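Local coordinates for beta-lactamase domain protein (Burkholderia ambifaria, PDB 5I0P) that probably hydrolyses a substrate not yet identified, using a pair of zinc ions held in a metallo-beta-lactamase-type fold, at residues R38-P43 / I51-L56. Sequence-based numbering, arbitrary orientation.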
loop_
_atom_site.group_PDB
_atom_site.type_symbol
_atom_site.label_atom_id
_atom_site.label_comp_id
_atom_site.label_asym_id
_atom_site.label_seq_id
_atom_site.Cartn_x
_atom_site.Cartn_y
_atom_site.Cartn_z
ATOM N N ARG A 38 -15.765 10.004 2.860
ATOM C CA ARG A 38 -15.048 11.266 2.715
ATOM C C ARG A 38 -13.566 11.038 2.439
ATOM O O ARG A 38 -12.936 10.129 3.003
ATOM C CB ARG A 38 -15.230 12.118 3.952
ATOM C CG ARG A 38 -16.664 12.597 4.141
ATOM C CD ARG A 38 -16.684 13.682 5.209
ATOM N NE ARG A 38 -18.013 14.147 5.586
ATOM C CZ ARG A 38 -18.224 14.928 6.645
ATOM N NH1 ARG A 38 -17.186 15.304 7.389
ATOM N NH2 ARG A 38 -19.447 15.328 6.975
ATOM N N TRP A 39 -13.041 11.848 1.531
ATOM C CA TRP A 39 -11.669 11.768 1.031
ATOM C C TRP A 39 -10.856 12.884 1.679
ATOM O O TRP A 39 -11.239 14.054 1.621
ATOM C CB TRP A 39 -11.692 11.877 -0.498
ATOM C CG TRP A 39 -10.363 12.045 -1.219
ATOM C CD1 TRP A 39 -9.116 11.732 -0.759
ATOM C CD2 TRP A 39 -10.177 12.579 -2.539
ATOM N NE1 TRP A 39 -8.171 12.034 -1.700
ATOM C CE2 TRP A 39 -8.787 12.558 -2.804
ATOM C CE3 TRP A 39 -11.052 13.083 -3.518
ATOM C CZ2 TRP A 39 -8.239 13.013 -4.021
ATOM C CZ3 TRP A 39 -10.525 13.528 -4.713
ATOM C CH2 TRP A 39 -9.123 13.500 -4.951
ATOM N N LEU A 40 -9.772 12.518 2.337
ATOM C CA LEU A 40 -8.790 13.462 2.836
ATOM C C LEU A 40 -7.497 13.247 2.069
ATOM O O LEU A 40 -7.184 12.117 1.654
ATOM C CB LEU A 40 -8.464 13.261 4.304
ATOM C CG LEU A 40 -9.279 12.848 5.519
ATOM C CD1 LEU A 40 -10.225 11.658 5.349
ATOM C CD2 LEU A 40 -8.189 12.493 6.496
ATOM N N ARG A 41 -6.706 14.307 1.926
ATOM C CA ARG A 41 -5.399 14.161 1.291
ATOM C C ARG A 41 -4.334 14.785 2.170
ATOM O O ARG A 41 -4.454 15.943 2.566
ATOM C CB ARG A 41 -5.359 14.780 -0.114
ATOM C CG ARG A 41 -3.963 14.784 -0.711
ATOM C CD ARG A 41 -3.938 15.371 -2.135
ATOM N NE ARG A 41 -4.391 14.309 -2.996
ATOM C CZ ARG A 41 -3.769 13.837 -4.062
ATOM N NH1 ARG A 41 -2.626 14.348 -4.494
ATOM N NH2 ARG A 41 -4.331 12.827 -4.697
ATOM N N MET A 42 -3.307 14.012 2.495
ATOM C CA MET A 42 -2.254 14.487 3.371
ATOM C C MET A 42 -0.936 14.686 2.610
ATOM O O MET A 42 -0.586 13.890 1.731
ATOM C CB MET A 42 -2.028 13.505 4.526
ATOM C CG MET A 42 -3.211 13.453 5.557
ATOM S SD MET A 42 -3.419 15.055 6.427
ATOM C CE MET A 42 -4.540 14.417 7.711
ATOM N N PRO A 43 -0.192 15.742 2.916
ATOM C CA PRO A 43 1.123 15.919 2.287
ATOM C C PRO A 43 2.138 14.927 2.824
ATOM O O PRO A 43 2.120 14.568 4.003
ATOM C CB PRO A 43 1.510 17.341 2.687
ATOM C CG PRO A 43 0.842 17.508 4.040
ATOM C CD PRO A 43 -0.495 16.814 3.880
ATOM N N ILE A 51 -0.688 11.181 0.551
ATOM C CA ILE A 51 -1.451 9.952 0.741
ATOM C C ILE A 51 -2.915 10.329 0.925
ATOM O O ILE A 51 -3.233 11.319 1.594
ATOM C CB ILE A 51 -0.925 9.105 1.927
ATOM C CG1 ILE A 51 -1.764 7.827 2.088
ATOM C CG2 ILE A 51 -0.836 9.917 3.228
ATOM C CD1 ILE A 51 -1.191 6.821 3.060
ATOM N N ASN A 52 -3.805 9.541 0.320
ATOM C CA ASN A 52 -5.243 9.721 0.475
ATOM C C ASN A 52 -5.725 8.889 1.642
ATOM O O ASN A 52 -5.408 7.698 1.720
ATOM C CB ASN A 52 -6.004 9.312 -0.784
ATOM C CG ASN A 52 -5.538 10.049 -2.000
ATOM O OD1 ASN A 52 -5.365 11.260 -1.945
ATOM N ND2 ASN A 52 -5.363 9.337 -3.121
ATOM N N LEU A 53 -6.468 9.519 2.555
ATOM C CA LEU A 53 -7.063 8.819 3.692
ATOM C C LEU A 53 -8.581 8.873 3.584
ATOM O O LEU A 53 -9.145 9.723 2.895
ATOM C CB LEU A 53 -6.595 9.398 5.048
ATOM C CG LEU A 53 -5.089 9.646 5.253
ATOM C CD1 LEU A 53 -4.841 10.232 6.621
ATOM C CD2 LEU A 53 -4.193 8.382 5.014
ATOM N N TRP A 54 -9.248 7.948 4.257
ATOM C CA TRP A 54 -10.688 7.819 4.119
ATOM C C TRP A 54 -11.353 7.947 5.485
ATOM O O TRP A 54 -10.940 7.289 6.456
ATOM C CB TRP A 54 -11.037 6.492 3.414
ATOM C CG TRP A 54 -10.121 6.266 2.263
ATOM C CD1 TRP A 54 -9.057 5.399 2.227
ATOM C CD2 TRP A 54 -10.088 6.995 1.018
ATOM N NE1 TRP A 54 -8.407 5.501 1.027
ATOM C CE2 TRP A 54 -8.996 6.480 0.267
ATOM C CE3 TRP A 54 -10.882 8.011 0.457
ATOM C CZ2 TRP A 54 -8.681 6.941 -1.020
ATOM C CZ3 TRP A 54 -10.580 8.468 -0.823
ATOM C CH2 TRP A 54 -9.480 7.935 -1.550
ATOM N N LEU A 55 -12.351 8.836 5.554
ATOM C CA LEU A 55 -13.251 8.976 6.692
ATOM C C LEU A 55 -14.589 8.364 6.293
ATOM O O LEU A 55 -15.221 8.835 5.335
ATOM C CB LEU A 55 -13.458 10.434 7.069
ATOM C CG LEU A 55 -12.582 11.171 8.064
ATOM C CD1 LEU A 55 -13.041 12.643 8.126
ATOM C CD2 LEU A 55 -12.624 10.535 9.427
ATOM N N LEU A 56 -15.006 7.306 6.997
ATOM C CA LEU A 56 -16.248 6.615 6.691
ATOM C C LEU A 56 -17.267 6.858 7.794
ATOM O O LEU A 56 -17.017 6.531 8.956
ATOM C CB LEU A 56 -15.995 5.133 6.512
ATOM C CG LEU A 56 -14.893 4.721 5.545
ATOM C CD1 LEU A 56 -14.893 3.203 5.438
ATOM C CD2 LEU A 56 -15.116 5.345 4.202
#
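Trp39 has Trp54 CH2 over one face, with Asn52 OD1 and Arg41 NH2 at its edge, near the ring plane; Trp54 has the Asn52 backbone over one face, offset toward the rim, and Arg38 O at its edge. The indoles lie side by side, the five-membered ring of Trp39 oblique (33°) to the six-membered ring of Trp54, on an antiparallel beta hairpin, 37-43 with 50-60, in the seven-stranded sheet of the metallo-beta-lactamase alpha-beta/beta-alpha sandwich. Asn52 exemplifies a buried amide that joins a hairpin within itself and to its surroundings. Trp39 NE1 donates to Asn52 OD1 at 2.9 Å, from above the amide plane, off any lone pair; ring and amide stand 88° apart. Bent at chi3 (-80°), Arg41 brings NH2 to Asn52 OD1 for a weak bond of 3.3 Å. Asn52 ND2 donates to Pro275 O and Gly278 O, fixing the amide's rotation and tying the hairpin to the end of strand 272-275 and the loop that follows. On the other face, Leu40, Met42 and Leu53 pack on helix 76-88, Leu55 on Trp66 and Ile68, and Ile51 near zinc ligands Asp106 and His107. Six backbone bonds join the strands; Leu40 CD1 lies 3.6 Å from Leu55 CG.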